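Local atomic coordinates of cyclic nucleotide-binding domain (CNMP-BD) protein (Geobacter metallireducens, PDB entry 3MDP), a protein that probably senses a small ligand through its cyclic nucleotide-binding beta-roll domain, and may act in DNA-binding transcriptional regulation. Residues Ser38-Glu43 with Ala82-Ser87; Arg9-Phe14 with Leu52-Gly57. All coordinates share one frame; numbering follows the deposited sequence.

Contact 1. Residues Ser38-Glu43 with Ala82-Ser87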
# COMPACT_ATOMS: atom_id res chain seq x y z
N SER A 38 -20.96 13.28 -9.46
CA SER A 38 -21.27 13.13 -8.04
C SER A 38 -19.98 12.95 -7.23
O SER A 38 -18.99 12.39 -7.71
CB SER A 38 -22.24 11.96 -7.79
OG SER A 38 -21.72 10.74 -8.24
N VAL A 39 -19.98 13.49 -6.01
CA VAL A 39 -18.88 13.26 -5.09
C VAL A 39 -19.18 12.01 -4.27
O VAL A 39 -20.06 12.01 -3.40
CB VAL A 39 -18.62 14.45 -4.15
CG1 VAL A 39 -17.45 14.09 -3.20
CG2 VAL A 39 -18.33 15.71 -4.95
N ILE A 40 -18.44 10.95 -4.56
CA ILE A 40 -18.67 9.62 -3.98
C ILE A 40 -18.27 9.60 -2.50
O ILE A 40 -19.00 9.06 -1.66
CB ILE A 40 -17.89 8.55 -4.76
CG1 ILE A 40 -18.39 8.51 -6.22
CG2 ILE A 40 -18.05 7.13 -4.12
CD1 ILE A 40 -17.59 7.61 -7.14
N PHE A 41 -17.12 10.17 -2.19
CA PHE A 41 -16.73 10.42 -0.81
C PHE A 41 -15.77 11.60 -0.74
O PHE A 41 -15.17 11.97 -1.74
CB PHE A 41 -16.15 9.15 -0.11
CG PHE A 41 -14.93 8.54 -0.78
CD1 PHE A 41 -13.68 9.16 -0.73
CD2 PHE A 41 -15.02 7.31 -1.42
CE1 PHE A 41 -12.56 8.61 -1.32
CE2 PHE A 41 -13.91 6.74 -1.99
CZ PHE A 41 -12.66 7.38 -1.93
N LYS A 42 -15.64 12.16 0.45
CA LYS A 42 -14.90 13.38 0.69
C LYS A 42 -13.63 13.17 1.53
O LYS A 42 -13.62 12.43 2.53
CB LYS A 42 -15.79 14.39 1.41
CG LYS A 42 -17.06 14.74 0.67
CD LYS A 42 -17.90 15.72 1.46
CE LYS A 42 -19.32 15.79 0.90
NZ LYS A 42 -20.26 16.51 1.82
N GLU A 43 -12.58 13.88 1.13
CA GLU A 43 -11.36 13.99 1.93
C GLU A 43 -11.69 14.32 3.38
O GLU A 43 -12.55 15.15 3.66
CB GLU A 43 -10.45 15.06 1.36
CG GLU A 43 -9.06 15.12 1.99
CD GLU A 43 -8.15 16.16 1.34
OE1 GLU A 43 -8.53 16.70 0.27
OE2 GLU A 43 -7.08 16.48 1.93
N ALA A 82 -10.17 -1.70 -10.60
CA ALA A 82 -9.32 -1.16 -9.54
C ALA A 82 -10.13 -0.70 -8.32
O ALA A 82 -11.29 -0.28 -8.44
CB ALA A 82 -8.48 -0.01 -10.09
N ILE A 83 -9.51 -0.78 -7.15
CA ILE A 83 -10.11 -0.33 -5.91
C ILE A 83 -9.76 1.10 -5.54
O ILE A 83 -8.68 1.64 -5.91
CB ILE A 83 -9.79 -1.31 -4.71
CG1 ILE A 83 -8.31 -1.31 -4.33
CG2 ILE A 83 -10.25 -2.76 -5.05
CD1 ILE A 83 -8.06 -1.87 -2.92
N PHE A 84 -10.65 1.71 -4.78
CA PHE A 84 -10.42 3.05 -4.22
C PHE A 84 -11.17 3.16 -2.90
O PHE A 84 -11.92 2.27 -2.54
CB PHE A 84 -10.77 4.17 -5.25
CG PHE A 84 -12.23 4.24 -5.64
CD1 PHE A 84 -12.77 3.34 -6.54
CD2 PHE A 84 -13.06 5.22 -5.11
CE1 PHE A 84 -14.14 3.40 -6.89
CE2 PHE A 84 -14.39 5.31 -5.48
CZ PHE A 84 -14.93 4.40 -6.38
N GLY A 85 -10.90 4.21 -2.13
CA GLY A 85 -11.28 4.22 -0.72
C GLY A 85 -10.38 3.35 0.15
O GLY A 85 -10.82 2.83 1.18
N VAL A 86 -9.11 3.22 -0.23
CA VAL A 86 -8.18 2.29 0.42
C VAL A 86 -7.91 2.62 1.89
O VAL A 86 -7.57 1.73 2.68
CB VAL A 86 -6.82 2.17 -0.34
CG1 VAL A 86 -7.04 1.54 -1.71
CG2 VAL A 86 -6.11 3.55 -0.47
N SER A 87 -8.07 3.88 2.28
CA SER A 87 -7.91 4.24 3.71
C SER A 87 -8.94 3.58 4.65
O SER A 87 -8.78 3.62 5.86
CB SER A 87 -7.89 5.75 3.90
OG SER A 87 -6.69 6.30 3.40
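The rings of Phe-41 and Phe-84 meet rim to rim, neither lying over the face of the other. Their centroids are 5.9 Å apart and their planes are inclined by 28°, with the closest approach at Phe-41 CE2 to Phe-84 CD2, 3.6 Å. The next corner of the first ring, Phe-41 CZ, sits 3.6 Å from the backbone N of Gly-85. At another corner of the Phe-84 ring, Ile-40 adds a looser touch, its CD1 coming within 4.2 Å of Phe-84 CZ. Each phenylalanine carries CG between its own backbone N and carbonyl carbon (chi1 near +60° in both), a rotation that throws both rings into the space between the strands.

A classic beta bulge, in which Ile-40 and Phe-41 both face Ala-99, lets two successive residues of strand 39-41 turn their side chains toward strand 83-84. The sheets of the double-stranded beta-helix are thus joined here through their outermost strands. Met-51 and Leu-53 of strand 49-55 also touch Phe-84, and Phe-41 stacks on Tyr-95.

Gly-85 suits its place twice over: its positive phi favours glycine, and a CB would lie only 3.5 Å from Phe-41 CE2. Phe-84 and Gly-85 probably belong to the segment that corresponds to the phosphate-binding cassette of this family. Val-86 N and Ser-87 OG hydrogen-bond a succinate, probably from the crystallisation liquor, and Gly-85 N does so weakly.

With no hydrogen bond across it, the contact is held by side-chain packing, apolar apart from the touch on the Gly-85 backbone. The aromatic pair lies next to the turn whose N-H groups meet the succinate, and may help to keep that turn in place.

Contact 2. Residues Arg9-Phe14 with Leu52-Gly57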
# COMPACT_ATOMS: atom_id res chain seq x y z
N ARG A 9 -14.17 -12.74 -8.05
CA ARG A 9 -12.89 -13.43 -8.34
C ARG A 9 -12.16 -12.99 -9.57
O ARG A 9 -10.96 -13.20 -9.67
CB ARG A 9 -13.09 -14.92 -8.53
CG ARG A 9 -13.09 -15.67 -7.29
CD ARG A 9 -12.76 -17.14 -7.49
NE ARG A 9 -12.84 -17.71 -6.17
CZ ARG A 9 -11.89 -17.58 -5.25
NH1 ARG A 9 -10.74 -16.97 -5.53
NH2 ARG A 9 -12.08 -18.10 -4.03
N VAL A 10 -12.87 -12.42 -10.54
CA VAL A 10 -12.22 -11.98 -11.74
C VAL A 10 -11.39 -10.72 -11.49
O VAL A 10 -10.62 -10.33 -12.36
CB VAL A 10 -13.23 -11.74 -12.87
CG1 VAL A 10 -14.18 -12.99 -13.02
CG2 VAL A 10 -14.02 -10.49 -12.59
N TYR A 11 -11.55 -10.07 -10.33
CA TYR A 11 -10.80 -8.83 -10.05
C TYR A 11 -9.62 -9.10 -9.16
O TYR A 11 -9.70 -9.91 -8.23
CB TYR A 11 -11.70 -7.78 -9.42
CG TYR A 11 -12.88 -7.41 -10.30
CD1 TYR A 11 -12.69 -6.66 -11.45
CD2 TYR A 11 -14.15 -7.89 -10.01
CE1 TYR A 11 -13.75 -6.32 -12.29
CE2 TYR A 11 -15.24 -7.57 -10.84
CZ TYR A 11 -15.03 -6.78 -11.97
OH TYR A 11 -16.11 -6.47 -12.79
N ARG A 12 -8.53 -8.37 -9.42
CA ARG A 12 -7.23 -8.65 -8.77
C ARG A 12 -7.31 -8.68 -7.27
O ARG A 12 -6.76 -9.56 -6.63
CB ARG A 12 -6.19 -7.59 -9.18
CG ARG A 12 -4.81 -8.11 -9.31
CD ARG A 12 -4.26 -7.66 -10.64
NE ARG A 12 -3.23 -8.57 -11.13
CZ ARG A 12 -2.77 -8.55 -12.37
NH1 ARG A 12 -3.26 -7.68 -13.25
NH2 ARG A 12 -1.82 -9.41 -12.73
N PHE A 13 -7.98 -7.70 -6.69
CA PHE A 13 -8.03 -7.57 -5.24
C PHE A 13 -8.63 -8.83 -4.58
O PHE A 13 -8.21 -9.21 -3.50
CB PHE A 13 -8.81 -6.31 -4.85
CG PHE A 13 -8.84 -6.03 -3.40
CD1 PHE A 13 -7.79 -5.38 -2.77
CD2 PHE A 13 -9.94 -6.41 -2.64
CE1 PHE A 13 -7.82 -5.11 -1.41
CE2 PHE A 13 -9.97 -6.16 -1.28
CZ PHE A 13 -8.90 -5.49 -0.66
N PHE A 14 -9.58 -9.47 -5.27
CA PHE A 14 -10.34 -10.57 -4.72
C PHE A 14 -9.93 -11.96 -5.21
O PHE A 14 -10.34 -12.95 -4.59
CB PHE A 14 -11.81 -10.38 -5.09
CG PHE A 14 -12.43 -9.18 -4.51
CD1 PHE A 14 -12.79 -9.15 -3.18
CD2 PHE A 14 -12.63 -8.06 -5.28
CE1 PHE A 14 -13.36 -8.03 -2.63
CE2 PHE A 14 -13.20 -6.93 -4.73
CZ PHE A 14 -13.57 -6.92 -3.41
N LEU A 52 -14.78 -1.11 -5.24
CA LEU A 52 -14.20 -1.71 -6.46
C LEU A 52 -14.98 -1.09 -7.62
O LEU A 52 -16.21 -1.12 -7.63
CB LEU A 52 -14.38 -3.24 -6.48
CG LEU A 52 -14.10 -3.91 -7.84
CD1 LEU A 52 -12.60 -3.96 -8.09
CD2 LEU A 52 -14.73 -5.32 -7.87
N LEU A 53 -14.27 -0.46 -8.54
CA LEU A 53 -14.91 0.16 -9.70
C LEU A 53 -15.25 -0.90 -10.73
O LEU A 53 -14.38 -1.59 -11.24
CB LEU A 53 -14.00 1.24 -10.28
CG LEU A 53 -14.59 2.10 -11.39
CD1 LEU A 53 -15.89 2.81 -10.97
CD2 LEU A 53 -13.52 3.08 -11.87
N LEU A 54 -16.53 -1.02 -11.03
CA LEU A 54 -17.00 -1.99 -12.03
C LEU A 54 -17.16 -1.39 -13.41
O LEU A 54 -16.89 -2.06 -14.41
CB LEU A 54 -18.33 -2.59 -11.61
CG LEU A 54 -18.36 -3.35 -10.28
CD1 LEU A 54 -19.79 -3.70 -9.93
CD2 LEU A 54 -17.47 -4.62 -10.36
N GLU A 55 -17.59 -0.14 -13.46
CA GLU A 55 -17.89 0.53 -14.70
C GLU A 55 -17.76 2.03 -14.49
O GLU A 55 -18.09 2.54 -13.41
CB GLU A 55 -19.32 0.19 -15.15
CG GLU A 55 -19.72 0.82 -16.47
CD GLU A 55 -21.22 0.76 -16.71
OE1 GLU A 55 -21.87 -0.14 -16.13
OE2 GLU A 55 -21.74 1.62 -17.45
N GLY A 56 -17.26 2.72 -15.52
CA GLY A 56 -17.11 4.16 -15.52
C GLY A 56 -15.72 4.64 -15.15
O GLY A 56 -14.70 4.02 -15.49
N GLY A 57 -15.67 5.78 -14.47
CA GLY A 57 -14.40 6.44 -14.23
C GLY A 57 -14.52 7.23 -12.94
O GLY A 57 -15.55 7.84 -12.67
O HOH W 1 -15.53 -4.51 -14.47
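Tyr-11 carries CG anti to its carbonyl carbon (chi1 -60°), and Leu-52 carries CG anti to its backbone N (chi1 167°); these turns bring ring and branched chain together at about a right angle. One methyl of the leucine, CD2, lies over a face of the phenol ring, 3.8 Å from the centroid and 28° off the normal, a CH-pi contact displaced toward Tyr-11 CD2, which is 3.4 Å away. The opposite face is covered by Val-10 CG2, so the ring is sandwiched between aliphatic groups. The same Leu-52 CD2 also touches Phe-14 CE2 at 3.8 Å, a branched leucine suiting the angle between two aromatic side chains.

Tyr-11, just before the short, weakly bonded helix 12-15, and Phe-14 within it set this N-terminal element against strand 49-55, outside the beta roll as in other cyclic nucleotide-binding domains. A backbone bond from Phe-14 N to Tyr-11 O, 3.0 Å, fixes the turn that presents both rings. Phe-14 continues inward onto Ile-110 and onto Leu-22 of helix 19-27.

Farther along the strand, Leu-54 CD2 packs on Tyr-11 CZ at 3.6 Å. Here the strand bulges, Leu-54 and Glu-55 both facing Arg-106. Tyrosine suits this partly exposed site because its faces are greasy while its far end is polar: at the ring's edge and in its plane, a water hydrogen-bonds Tyr-11 OH at 2.6 Å and donates to Leu-54 O at 2.8 Å. Replacing Tyr-11 by alanine would probably leave the Leu-52 methyl without the ring it lies over and this water without one of its anchors.

In the fold
Contact 1 is the more deeply buried, joining the outer strands of the two sheets inside the roll; contact 2 lies nearer the surface, where the N-terminal segment meets the roll from outside. They share one sheet, since strands 83-84 and 49-55 are neighbours in it: Ala-82 O lies 3.0 Å from Leu-53 N, a probable hydrogen bond, and Ile-83 CD1 packs 3.5 Å from Phe-13 CD1. Alternate residues serve opposite sides, Phe-84 and Leu-53 facing inward, Ile-83 and Leu-52 toward the helices. The chemistry follows: contact 1 is apolar and aromatic, beside the turn that meets the succinate, whereas contact 2 mixes leucine-aromatic packing with a water bridge.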